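Local coordinates for Acarbose/maltose binding protein GacH (Streptomyces glaucescens, PDB 3K01), which binds acarbose and an acarbose homologue, and probably maltose, as the solute receptor of an ABC transporter, at residues S117-Q122 against P336-V341; V136-D141 against G296-S301; V324-T329 against V344-D349. One frame throughout, in Å; residues are numbered along the deposited sequence. Where two conformers were deposited one is given.

Contact 2 lies deepest, about 9 Å from the centre of the chain, whereas the centres of contacts 1 and 3 lie about 15 and 19 Å out. Their chemistry changes accordingly. Contact 2 is a backbone ladder between strands 132-148 and 293-302; contact 1 joins two loops through one gripped carboxylate, a histidine and a few backbone bonds; contact 3, partly buried, rests on van der Waals touches between helix 322-332 and helix 345-348 with its N-cap. Contact 1 bears on contact 2, since His-119 and Thr-337 both pack on Pro-137. Contacts 1 and 3 share a chain region: residues 336-341 follow helix 322-332 and lead toward helix 345-348, and Gln-325 of that longer helix lies against Pro-336.

Contact 1. Residues S117-Q122 against P336-V341; sequences SDHLPQ and PTRTSV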
ATOM      1  N   SER A 117      -4.769  14.689 -14.441  1.00 21.54           N
ATOM      2  CA  SER A 117      -5.986  14.404 -13.666  1.00 20.38           C
ATOM      3  C   SER A 117      -6.459  12.980 -13.777  1.00 18.90           C
ATOM      4  O   SER A 117      -7.444  12.573 -13.181  1.00 18.57           O
ATOM      5  CB  SER A 117      -7.100  15.321 -14.055  1.00 21.08           C
ATOM      6  OG  SER A 117      -8.038  15.351 -12.995  1.00 22.40           O
ATOM      7  N   ASP A 118      -5.757  12.241 -14.601  1.00 16.65           N
ATOM      8  CA  ASP A 118      -6.008  10.866 -14.859  1.00 16.58           C
ATOM      9  C   ASP A 118      -5.742  10.004 -13.604  1.00 13.37           C
ATOM     10  O   ASP A 118      -6.285   8.948 -13.463  1.00 14.66           O
ATOM     11  CB  ASP A 118      -5.057  10.464 -16.009  1.00 17.29           C
ATOM     12  CG  ASP A 118      -5.440   9.184 -16.714  1.00 18.82           C
ATOM     13  OD1 ASP A 118      -6.557   8.712 -16.673  1.00 17.95           O
ATOM     14  OD2 ASP A 118      -4.567   8.656 -17.391  1.00 22.35           O
ATOM     15  N   HIS A 119      -4.890  10.439 -12.690  1.00 11.62           N
ATOM     16  CA  HIS A 119      -4.520   9.523 -11.597  1.00 11.41           C
ATOM     17  C   HIS A 119      -5.606   9.393 -10.541  1.00 12.04           C
ATOM     18  O   HIS A 119      -6.318  10.353 -10.233  1.00 12.75           O
ATOM     19  CB  HIS A 119      -3.216   9.947 -10.944  1.00 12.29           C
ATOM     20  CG  HIS A 119      -2.053   9.901 -11.871  1.00 11.23           C
ATOM     21  ND1 HIS A 119      -1.401   8.731 -12.190  1.00 10.10           N
ATOM     22  CD2 HIS A 119      -1.445  10.878 -12.582  1.00 12.13           C
ATOM     23  CE1 HIS A 119      -0.419   8.991 -13.031  1.00 10.19           C
ATOM     24  NE2 HIS A 119      -0.441  10.286 -13.303  1.00 10.46           N
ATOM     25  N   LEU A 120      -5.727   8.193  -9.982  1.00 10.39           N
ATOM     26  CA  LEU A 120      -6.568   7.981  -8.808  1.00 10.75           C
ATOM     27  C   LEU A 120      -6.240   9.029  -7.753  1.00 10.76           C
ATOM     28  O   LEU A 120      -5.081   9.364  -7.544  1.00  9.87           O
ATOM     29  CB  LEU A 120      -6.330   6.582  -8.248  1.00 10.51           C
ATOM     30  CG  LEU A 120      -6.841   5.427  -9.122  1.00 10.41           C
ATOM     31  CD1 LEU A 120      -6.249   4.102  -8.625  1.00 10.77           C
ATOM     32  CD2 LEU A 120      -8.374   5.348  -9.167  1.00 11.75           C
ATOM     33  N   PRO A 121      -7.267   9.544  -7.051  1.00 10.36           N
ATOM     34  CA  PRO A 121      -7.005  10.701  -6.172  1.00 10.37           C
ATOM     35  C   PRO A 121      -6.001  10.384  -5.052  1.00  9.35           C
ATOM     36  O   PRO A 121      -5.142  11.207  -4.710  1.00  9.13           O
ATOM     37  CB  PRO A 121      -8.398  11.042  -5.618  1.00 10.82           C
ATOM     38  CG  PRO A 121      -9.165   9.765  -5.742  1.00 13.62           C
ATOM     39  CD  PRO A 121      -8.687   9.157  -7.050  1.00 11.41           C
ATOM     40  N   GLN A 122      -6.063   9.175  -4.504  1.00  8.91           N
ATOM     41  CA  GLN A 122      -5.134   8.820  -3.449  1.00  8.86           C
ATOM     42  C   GLN A 122      -3.693   8.779  -3.966  1.00  8.07           C
ATOM     43  O   GLN A 122      -2.763   9.170  -3.285  1.00  8.19           O
ATOM     44  CB  GLN A 122      -5.473   7.453  -2.829  1.00  9.19           C
ATOM     45  CG  GLN A 122      -6.861   7.373  -2.216  1.00  8.97           C
ATOM     46  CD  GLN A 122      -7.889   6.849  -3.209  1.00  8.42           C
ATOM     47  OE1 GLN A 122      -7.734   6.987  -4.433  1.00 11.47           O
ATOM     48  NE2 GLN A 122      -8.947   6.230  -2.687  1.00  8.95           N
ATOM     49  N   PRO A 336      -2.426  -0.157 -12.003  1.00  7.39           N
ATOM     50  CA  PRO A 336      -2.107   1.209 -12.425  1.00  7.63           C
ATOM     51  C   PRO A 336      -2.698   2.288 -11.548  1.00  7.35           C
ATOM     52  O   PRO A 336      -3.667   2.070 -10.810  1.00  7.67           O
ATOM     53  CB  PRO A 336      -2.708   1.306 -13.829  1.00  9.62           C
ATOM     54  CG  PRO A 336      -3.608   0.116 -13.993  1.00 10.21           C
ATOM     55  CD  PRO A 336      -3.388  -0.849 -12.897  1.00  8.42           C
ATOM     56  N   THR A 337      -2.147   3.490 -11.664  1.00  7.91           N
ATOM     57  CA  THR A 337      -2.751   4.619 -10.986  1.00  8.22           C
ATOM     58  C   THR A 337      -3.618   5.447 -11.905  1.00  8.45           C
ATOM     59  O   THR A 337      -4.427   6.243 -11.433  1.00  9.21           O
ATOM     60  CB  THR A 337      -1.709   5.531 -10.382  1.00  7.64           C
ATOM     61  OG1 THR A 337      -0.903   6.105 -11.437  1.00  8.68           O
ATOM     62  CG2 THR A 337      -0.829   4.758  -9.433  1.00  8.04           C
ATOM     63  N   ARG A 338      -3.495   5.271 -13.205  1.00  9.13           N
ATOM     64  CA  ARG A 338      -4.273   6.092 -14.170  1.00 10.10           C
ATOM     65  C   ARG A 338      -5.647   5.504 -14.420  1.00 10.58           C
ATOM     66  O   ARG A 338      -5.747   4.384 -14.792  1.00  9.54           O
ATOM     67  CB  ARG A 338      -3.507   6.185 -15.482  1.00 10.90           C
ATOM     68  CG  ARG A 338      -2.353   7.185 -15.409  1.00 11.41           C
ATOM     69  CD  ARG A 338      -1.614   7.277 -16.739  1.00 11.76           C
ATOM     70  NE  ARG A 338      -0.601   8.310 -16.699  1.00 12.55           N
ATOM     71  CZ  ARG A 338      -0.878   9.568 -16.910  1.00 14.32           C
ATOM     72  NH1 ARG A 338      -1.983   9.928 -17.480  1.00 14.53           N
ATOM     73  NH2 ARG A 338      -0.007  10.467 -16.603  1.00 16.15           N
ATOM     74  N   THR A 339      -6.686   6.284 -14.211  1.00 11.08           N
ATOM     75  CA  THR A 339      -8.036   5.766 -14.366  1.00 12.17           C
ATOM     76  C   THR A 339      -8.289   5.272 -15.793  1.00 12.15           C
ATOM     77  O   THR A 339      -8.967   4.264 -15.997  1.00 12.77           O
ATOM     78  CB  THR A 339      -9.095   6.791 -13.921  1.00 12.87           C
ATOM     79  OG1 THR A 339      -9.033   7.934 -14.776  1.00 14.70           O
ATOM     80  CG2 THR A 339      -8.855   7.236 -12.500  1.00 14.14           C
ATOM     81  N   SER A 340      -7.695   5.945 -16.768  1.00 12.62           N
ATOM     82  CA  SER A 340      -7.870   5.575 -18.175  1.00 13.17           C
ATOM     83  C   SER A 340      -7.365   4.178 -18.459  1.00 12.51           C
ATOM     84  O   SER A 340      -7.925   3.465 -19.318  1.00 13.55           O
ATOM     85  CB  SER A 340      -7.161   6.568 -19.107  1.00 14.14           C
ATOM     86  OG  SER A 340      -5.739   6.530 -18.966  1.00 17.07           O
ATOM     87  N   VAL A 341      -6.306   3.762 -17.755  1.00 10.85           N
ATOM     88  CA  VAL A 341      -5.677   2.490 -18.072  1.00 10.31           C
ATOM     89  C   VAL A 341      -6.582   1.317 -17.681  1.00  9.99           C
ATOM     90  O   VAL A 341      -6.569   0.273 -18.322  1.00  9.45           O
ATOM     91  CB  VAL A 341      -4.291   2.403 -17.400  1.00 10.08           C
ATOM     92  CG1 VAL A 341      -3.639   1.051 -17.611  1.00  9.93           C
ATOM     93  CG2 VAL A 341      -3.383   3.502 -17.977  1.00 10.71           C
TER
HETATM   94  O   HOH W   1       1.985  11.450 -14.155  1.00 17.69           O
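Asp-118 and His-119 meet the loop 336-341 through a dense set of polar contacts, beside a single backbone bridge that pairs His-119 with Arg-338. The backbone O of Asp-118 takes the N-H of Thr-339 at 2.8 Å along a straight line (180°), and on the other side of the bridge Leu-120 N donates to Thr-337 O, also at 2.8 Å. The Asp-118 carboxylate is the tight centre. Its CG stands anti to the backbone N (chi1 -163°), which carries the oxygens across to residues 338-340: OD1 is met on its syn side, somewhat out of the carboxylate plane, by Ser-340 N at 3.0 Å, while OD2 uses its anti lone pair for a salt bridge to Arg-338 NH1 at 2.9 Å. Ser-340 OG also lies 2.9 Å from OD2. Beyond this, His-119 ND1 donates to Thr-337 OG1 at 2.8 Å, nearly in the ring plane, and its NE2 sits over one face of the Arg-338 guanidinium.

Packing is looser where Thr-339 CG2 touches Leu-120 CD2 at 3.9 Å. A water is hydrogen-bonded to His-119 NE2 and only weakly to Arg-338 NH2.

Arg-338 NE is bonded to Ser-320 O, which helps fix the guanidinium. With that cation and a backbone N-H directed at it, the Asp-118 carboxylate is probably stabilised as an anion.

Contact 2. Residues V136-D141 against G296-S301; sequences VPQVID and GGWNLS
A classic beta bulge, in which Gln-138 and Val-139 together face Trp-298, interrupts the antiparallel pairing of strands 132-148 and 293-302. The geometric evidence lies at Trp-298 O: it accepts Val-139 N at 3.0 Å with a good angle (160°) and Gln-138 N only weakly (134°). The register accordingly slips by one residue. On one side of the bulge Val-136 and Leu-300 exchange two backbone bonds; on the other, Val-139 pairs with Trp-298 and Asp-141 with Gly-296.

The extra residue brings both side chains beside that of Trp-298, Val-139 at the indole and Gln-138 at its CB. Val-139 CG2 approaches the ring edge, in its plane, at 3.9 Å from Trp-298 CD1. The Gln-138 chain runs out extended (chi1 -172°) alongside Trp-298, and its OE1, which is bonded to Arg-89 NE, lies 3.5 Å from Trp-298 CB. Arg-89 also makes a cation-pi contact with Trp-298. On the Leu-300 side, CD2 of that leucine packs on Gln-138 NE2 at 3.9 Å.

Past the bulge, glycines face Ile-140 and Asp-141, and the backbone of Gly-297 has a positive phi that calls for glycine. Gly-297 CA lies 3.2 Å from Val-139 O in a CA-H...O contact, and Asp-141 OD1 comes within 3.1 Å of Gly-296 CA.

Strand 132-148 also pairs with strands 254-259 and 279-283, consistent with the long strands that link the two lobes in solute-binding proteins of this family. The bulge's chemistry implies a pinned shift of register: one carbonyl takes one good and one weak N-H, while Arg-89 links Gln-138 and the indole.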
ATOM      1  N   VAL A 136       5.642  11.538  -9.336  1.00  7.22           N
ATOM      2  CA  VAL A 136       4.513  11.157 -10.188  1.00  7.26           C
ATOM      3  C   VAL A 136       4.115   9.707  -9.825  1.00  6.95           C
ATOM      4  O   VAL A 136       4.965   8.892  -9.486  1.00  7.89           O
ATOM      5  CB  VAL A 136       4.815  11.263 -11.705  1.00  7.16           C
ATOM      6  CG1 VAL A 136       5.025  12.732 -12.082  1.00  9.14           C
ATOM      7  CG2 VAL A 136       6.043  10.432 -12.100  1.00  9.36           C
ATOM      8  N   PRO A 137       2.821   9.387  -9.904  1.00  7.16           N
ATOM      9  CA  PRO A 137       2.390   8.034  -9.487  1.00  6.88           C
ATOM     10  C   PRO A 137       2.759   6.963 -10.480  1.00  7.29           C
ATOM     11  O   PRO A 137       2.800   7.194 -11.697  1.00  8.05           O
ATOM     12  CB  PRO A 137       0.859   8.165  -9.407  1.00  7.70           C
ATOM     13  CG  PRO A 137       0.592   9.659  -9.341  1.00  7.81           C
ATOM     14  CD  PRO A 137       1.662  10.215 -10.256  1.00  7.98           C
ATOM     15  N   GLN A 138       2.983   5.761  -9.966  1.00  6.56           N
ATOM     16  CA  GLN A 138       3.340   4.620 -10.809  1.00  6.75           C
ATOM     17  C   GLN A 138       2.376   3.440 -10.597  1.00  7.05           C
ATOM     18  O   GLN A 138       1.624   3.091 -11.516  1.00  7.66           O
ATOM     19  CB  GLN A 138       4.778   4.204 -10.581  1.00  7.78           C
ATOM     20  CG  GLN A 138       5.255   3.165 -11.569  1.00  8.30           C
ATOM     21  CD  GLN A 138       6.528   2.527 -11.130  1.00  9.02           C
ATOM     22  OE1 GLN A 138       6.624   2.075  -9.985  1.00  8.89           O
ATOM     23  NE2 GLN A 138       7.553   2.495 -12.013  1.00  9.68           N
ATOM     24  N   VAL A 139       2.362   2.851  -9.395  1.00  6.56           N
ATOM     25  CA  VAL A 139       1.431   1.744  -9.120  1.00  7.19           C
ATOM     26  C   VAL A 139       0.824   1.933  -7.735  1.00  6.86           C
ATOM     27  O   VAL A 139       1.390   2.616  -6.864  1.00  6.73           O
ATOM     28  CB  VAL A 139       2.119   0.353  -9.198  1.00  8.01           C
ATOM     29  CG1 VAL A 139       2.605   0.031 -10.619  1.00  8.94           C
ATOM     30  CG2 VAL A 139       3.248   0.261  -8.242  1.00  8.43           C
ATOM     31  N   ILE A 140      -0.337   1.324  -7.528  1.00  6.70           N
ATOM     32  CA  ILE A 140      -1.041   1.380  -6.232  1.00  6.96           C
ATOM     33  C   ILE A 140      -1.344  -0.026  -5.741  1.00  7.16           C
ATOM     34  O   ILE A 140      -1.501  -0.941  -6.541  1.00  7.10           O
ATOM     35  CB  ILE A 140      -2.366   2.207  -6.369  1.00  7.32           C
ATOM     36  CG1 ILE A 140      -3.101   2.413  -5.019  1.00  8.13           C
ATOM     37  CG2 ILE A 140      -3.301   1.613  -7.433  1.00  8.75           C
ATOM     38  CD1 ILE A 140      -4.021   3.627  -5.028  1.00  8.07           C
ATOM     39  N   ASP A 141      -1.412  -0.187  -4.424  1.00  6.74           N
ATOM     40  CA  ASP A 141      -2.003  -1.405  -3.900  1.00  7.25           C
ATOM     41  C   ASP A 141      -2.670  -1.094  -2.559  1.00  7.15           C
ATOM     42  O   ASP A 141      -2.691   0.056  -2.089  1.00  7.35           O
ATOM     43  CB  ASP A 141      -0.972  -2.542  -3.832  1.00  8.21           C
ATOM     44  CG  ASP A 141       0.204  -2.216  -2.959  1.00  9.97           C
ATOM     45  OD1 ASP A 141       0.041  -1.485  -1.962  1.00  9.80           O
ATOM     46  OD2 ASP A 141       1.323  -2.693  -3.265  1.00 12.82           O
ATOM     47  N   GLY A 296      -0.879   1.560  -0.394  1.00  7.03           N
ATOM     48  CA  GLY A 296       0.515   1.328  -0.714  1.00  7.67           C
ATOM     49  C   GLY A 296       0.783   1.642  -2.178  1.00  6.62           C
ATOM     50  O   GLY A 296      -0.063   2.182  -2.897  1.00  7.12           O
ATOM     51  N   GLY A 297       1.985   1.293  -2.598  1.00  7.81           N
ATOM     52  CA  GLY A 297       2.372   1.468  -3.997  1.00  7.17           C
ATOM     53  C   GLY A 297       3.660   2.250  -4.132  1.00  7.57           C
ATOM     54  O   GLY A 297       4.391   2.502  -3.161  1.00  8.13           O
ATOM     55  N   TRP A 298       3.920   2.651  -5.371  1.00  6.86           N
ATOM     56  CA  TRP A 298       5.187   3.275  -5.755  1.00  7.47           C
ATOM     57  C   TRP A 298       4.915   4.444  -6.658  1.00  6.96           C
ATOM     58  O   TRP A 298       4.006   4.412  -7.476  1.00  7.10           O
ATOM     59  CB  TRP A 298       6.091   2.278  -6.513  1.00  7.08           C
ATOM     60  CG  TRP A 298       6.558   1.127  -5.647  1.00  7.91           C
ATOM     61  CD1 TRP A 298       5.919  -0.061  -5.447  1.00 10.01           C
ATOM     62  CD2 TRP A 298       7.711   1.112  -4.808  1.00  7.78           C
ATOM     63  NE1 TRP A 298       6.633  -0.826  -4.558  1.00 10.27           N
ATOM     64  CE2 TRP A 298       7.741  -0.135  -4.152  1.00 10.07           C
ATOM     65  CE3 TRP A 298       8.758   2.024  -4.579  1.00  8.48           C
ATOM     66  CZ2 TRP A 298       8.761  -0.490  -3.261  1.00 11.14           C
ATOM     67  CZ3 TRP A 298       9.768   1.680  -3.695  1.00 10.46           C
ATOM     68  CH2 TRP A 298       9.756   0.431  -3.035  1.00 10.83           C
ATOM     69  N   ASN A 299       5.786   5.438  -6.512  1.00  6.90           N
ATOM     70  CA  ASN A 299       5.845   6.645  -7.314  1.00  7.26           C
ATOM     71  C   ASN A 299       7.247   6.736  -7.902  1.00  7.37           C
ATOM     72  O   ASN A 299       8.136   5.940  -7.592  1.00  7.26           O
ATOM     73  CB  ASN A 299       5.529   7.848  -6.409  1.00  7.81           C
ATOM     74  CG  ASN A 299       4.109   7.811  -5.876  1.00  7.17           C
ATOM     75  OD1 ASN A 299       3.215   7.259  -6.499  1.00  7.30           O
ATOM     76  ND2 ASN A 299       3.894   8.420  -4.721  1.00  9.23           N
ATOM     77  N   LEU A 300       7.449   7.769  -8.714  1.00  7.15           N
ATOM     78  CA  LEU A 300       8.775   8.100  -9.254  1.00  7.04           C
ATOM     79  C   LEU A 300       9.109   9.532  -8.918  1.00  6.87           C
ATOM     80  O   LEU A 300       8.285  10.428  -9.116  1.00  7.20           O
ATOM     81  CB  LEU A 300       8.794   7.945 -10.766  1.00  8.42           C
ATOM     82  CG  LEU A 300       8.398   6.543 -11.221  1.00  9.15           C
ATOM     83  CD1 LEU A 300       7.482   6.606 -12.442  1.00 15.04           C
ATOM     84  CD2 LEU A 300       9.630   5.697 -11.413  1.00 16.23           C
ATOM     85  N   SER A 301      10.311   9.728  -8.389  1.00  6.87           N
ATOM     86  CA  SER A 301      10.771  11.049  -7.979  0.50  6.68           C
ATOM     87  C   SER A 301      12.106  11.370  -8.613  1.00  7.56           C
ATOM     88  O   SER A 301      12.844  10.477  -9.039  1.00  7.66           O
ATOM     89  CB  SER A 301      10.905  11.085  -6.462  0.50  6.25           C
ATOM     90  OG  SER A 301       9.642  10.870  -5.867  0.50  3.78           O
TER

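Contact 3. Residues V324-T329 against V344-D349; sequences VQQQTT and VPSVAD
Gln-326 and Thr-329, one helical turn apart, present one side of helix 322-332 to Val-347 of the short helix 345-348 and to Val-344 just before it, a small helix-to-helix contact in which side chains do all the touching.

Amide-on-methyl packing comes first. The Gln-326 side chain is extended, CG anti to the backbone N (chi1 176°) and CD continuing the line (chi2 -176°), which brings the flat amide face-on to Val-344. Both valine methyls stand over the same face of it: CG1 is 3.6 Å from Gln-326 CD, and CG2 is 3.6 Å from Gln-326 OE1. The two side chains cross at about a right angle.

Purely aliphatic touches are looser. Val-347 CG2 fits against Gln-326 CG at 4.1 Å, and Val-347 CG1 meets Thr-329 CG2, likewise at 4.1 Å. Val-353 of helix 351-360 packs on both Thr-329 and Val-347, extending this apolar patch into the next helix.

Polar bonding runs beside the contact. Thr-329 OG1 is taken up by Leu-334 O, so it is the methyl that serves the interface. Within the short helix, Val-344, at the N-cap position, offers its O to Val-347 N at 2.8 Å and to Ala-348 N at 2.9 Å. Ser-346 OG and Gln-326 NE2 are not bonded to each other; a single oxygen, Glu-330 OE2, is the hydrogen-bond partner of both.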
ATOM      1  N   VAL A 324       3.011   3.142 -20.587  1.00  8.99           N
ATOM      2  CA  VAL A 324       3.876   2.345 -19.712  1.00  9.11           C
ATOM      3  C   VAL A 324       3.095   1.643 -18.583  1.00  8.48           C
ATOM      4  O   VAL A 324       3.362   0.481 -18.298  1.00  8.43           O
ATOM      5  CB  VAL A 324       5.063   3.156 -19.185  1.00  8.75           C
ATOM      6  CG1 VAL A 324       5.863   2.373 -18.148  1.00  9.16           C
ATOM      7  CG2 VAL A 324       5.982   3.560 -20.363  1.00 10.23           C
ATOM      8  N   GLN A 325       2.109   2.312 -17.997  1.00  8.00           N
ATOM      9  CA  GLN A 325       1.285   1.689 -16.960  1.00  8.29           C
ATOM     10  C   GLN A 325       0.529   0.495 -17.509  1.00  8.49           C
ATOM     11  O   GLN A 325       0.429  -0.552 -16.831  1.00  8.40           O
ATOM     12  CB  GLN A 325       0.329   2.718 -16.353  1.00  7.88           C
ATOM     13  CG  GLN A 325       1.076   3.800 -15.557  1.00  7.92           C
ATOM     14  CD  GLN A 325       0.254   4.443 -14.470  1.00  8.26           C
ATOM     15  OE1 GLN A 325       0.667   5.469 -13.893  1.00 12.95           O
ATOM     16  NE2 GLN A 325      -0.865   3.867 -14.146  1.00  7.39           N
ATOM     17  N   GLN A 326       0.033   0.610 -18.739  1.00  8.96           N
ATOM     18  CA  GLN A 326      -0.656  -0.513 -19.377  1.00  8.61           C
ATOM     19  C   GLN A 326       0.271  -1.681 -19.595  1.00  8.83           C
ATOM     20  O   GLN A 326      -0.063  -2.807 -19.270  1.00  9.04           O
ATOM     21  CB  GLN A 326      -1.250  -0.073 -20.706  1.00  9.69           C
ATOM     22  CG  GLN A 326      -1.903  -1.223 -21.472  1.00 10.12           C
ATOM     23  CD  GLN A 326      -2.397  -0.783 -22.823  1.00 12.13           C
ATOM     24  OE1 GLN A 326      -2.727   0.387 -23.029  1.00 12.17           O
ATOM     25  NE2 GLN A 326      -2.460  -1.725 -23.753  1.00 12.35           N
ATOM     26  N   GLN A 327       1.445  -1.430 -20.155  1.00  9.11           N
ATOM     27  CA  GLN A 327       2.412  -2.516 -20.347  1.00  9.94           C
ATOM     28  C   GLN A 327       2.791  -3.186 -19.024  1.00  9.78           C
ATOM     29  O   GLN A 327       2.972  -4.401 -18.966  1.00  9.73           O
ATOM     30  CB  GLN A 327       3.658  -1.984 -21.020  1.00 10.51           C
ATOM     31  CG  GLN A 327       3.461  -1.498 -22.441  1.00 13.02           C
ATOM     32  CD  GLN A 327       4.715  -0.871 -22.981  1.00 17.83           C
ATOM     33  OE1 GLN A 327       5.109   0.233 -22.573  1.00 18.74           O
ATOM     34  NE2 GLN A 327       5.371  -1.573 -23.892  1.00 21.87           N
ATOM     35  N   THR A 328       2.908  -2.394 -17.953  1.00  8.73           N
ATOM     36  CA  THR A 328       3.265  -2.920 -16.652  1.00  8.55           C
ATOM     37  C   THR A 328       2.183  -3.896 -16.178  1.00  8.80           C
ATOM     38  O   THR A 328       2.506  -4.982 -15.682  1.00  9.25           O
ATOM     39  CB  THR A 328       3.436  -1.785 -15.662  1.00  7.93           C
ATOM     40  OG1 THR A 328       4.481  -0.893 -16.130  1.00  7.36           O
ATOM     41  CG2 THR A 328       3.822  -2.313 -14.330  1.00  9.35           C
ATOM     42  N   THR A 329       0.915  -3.529 -16.307  1.00  8.45           N
ATOM     43  CA  THR A 329      -0.141  -4.466 -15.916  1.00  8.88           C
ATOM     44  C   THR A 329      -0.116  -5.728 -16.780  1.00  9.63           C
ATOM     45  O   THR A 329      -0.223  -6.844 -16.249  1.00  9.80           O
ATOM     46  CB  THR A 329      -1.520  -3.803 -15.961  1.00  9.02           C
ATOM     47  OG1 THR A 329      -1.509  -2.664 -15.077  1.00 10.78           O
ATOM     48  CG2 THR A 329      -2.619  -4.786 -15.548  1.00  9.33           C
ATOM     49  N   VAL A 344      -8.680  -0.109 -20.543  1.00 11.85           N
ATOM     50  CA  VAL A 344      -8.062  -0.893 -21.600  1.00 11.41           C
ATOM     51  C   VAL A 344      -8.488  -2.350 -21.412  1.00 11.42           C
ATOM     52  O   VAL A 344      -8.404  -2.881 -20.302  1.00  9.96           O
ATOM     53  CB  VAL A 344      -6.540  -0.774 -21.532  1.00 11.48           C
ATOM     54  CG1 VAL A 344      -5.878  -1.646 -22.569  1.00 12.30           C
ATOM     55  CG2 VAL A 344      -6.104   0.696 -21.713  1.00 12.46           C
ATOM     56  N   PRO A 345      -9.021  -2.992 -22.460  1.00 11.32           N
ATOM     57  CA  PRO A 345      -9.587  -4.324 -22.253  1.00 11.37           C
ATOM     58  C   PRO A 345      -8.650  -5.328 -21.573  1.00 11.05           C
ATOM     59  O   PRO A 345      -9.101  -6.095 -20.712  1.00 11.02           O
ATOM     60  CB  PRO A 345      -9.968  -4.769 -23.670  1.00 12.00           C
ATOM     61  CG  PRO A 345     -10.356  -3.454 -24.312  1.00 12.58           C
ATOM     62  CD  PRO A 345      -9.304  -2.477 -23.814  1.00 12.37           C
ATOM     63  N   SER A 346      -7.375  -5.332 -21.940  1.00 10.79           N
ATOM     64  CA  SER A 346      -6.405  -6.258 -21.374  1.00 12.08           C
ATOM     65  C   SER A 346      -6.073  -5.950 -19.917  1.00 11.13           C
ATOM     66  O   SER A 346      -5.502  -6.801 -19.218  1.00 13.31           O
ATOM     67  CB  SER A 346      -5.116  -6.248 -22.187  1.00 12.37           C
ATOM     68  OG  SER A 346      -4.622  -4.919 -22.302  1.00 15.13           O
ATOM     69  N   VAL A 347      -6.406  -4.738 -19.479  1.00  9.99           N
ATOM     70  CA  VAL A 347      -6.214  -4.327 -18.088  1.00  9.49           C
ATOM     71  C   VAL A 347      -7.456  -4.694 -17.295  1.00  9.59           C
ATOM     72  O   VAL A 347      -7.359  -5.324 -16.238  1.00  9.09           O
ATOM     73  CB  VAL A 347      -5.859  -2.850 -17.986  1.00  9.39           C
ATOM     74  CG1 VAL A 347      -5.828  -2.406 -16.518  1.00  9.45           C
ATOM     75  CG2 VAL A 347      -4.500  -2.604 -18.665  1.00 10.26           C
ATOM     76  N   ALA A 348      -8.626  -4.355 -17.818  1.00  9.13           N
ATOM     77  CA  ALA A 348      -9.884  -4.655 -17.154  1.00  9.84           C
ATOM     78  C   ALA A 348     -10.064  -6.134 -16.889  1.00  9.87           C
ATOM     79  O   ALA A 348     -10.704  -6.505 -15.894  1.00  9.87           O
ATOM     80  CB  ALA A 348     -11.018  -4.161 -18.001  1.00 10.31           C
ATOM     81  N   ASP A 349      -9.537  -6.993 -17.758  1.00  9.21           N
ATOM     82  CA  ASP A 349      -9.665  -8.433 -17.539  1.00  9.97           C
ATOM     83  C   ASP A 349      -8.442  -9.094 -16.914  1.00  9.91           C
ATOM     84  O   ASP A 349      -8.364 -10.310 -16.827  1.00 10.31           O
ATOM     85  CB  ASP A 349     -10.152  -9.168 -18.800  1.00 12.33           C
ATOM     86  CG  ASP A 349      -9.129  -9.193 -19.891  1.00 15.13           C
ATOM     87  OD1 ASP A 349      -7.964  -8.815 -19.674  1.00 15.81           O
ATOM     88  OD2 ASP A 349      -9.514  -9.609 -21.025  1.00 21.19           O
TER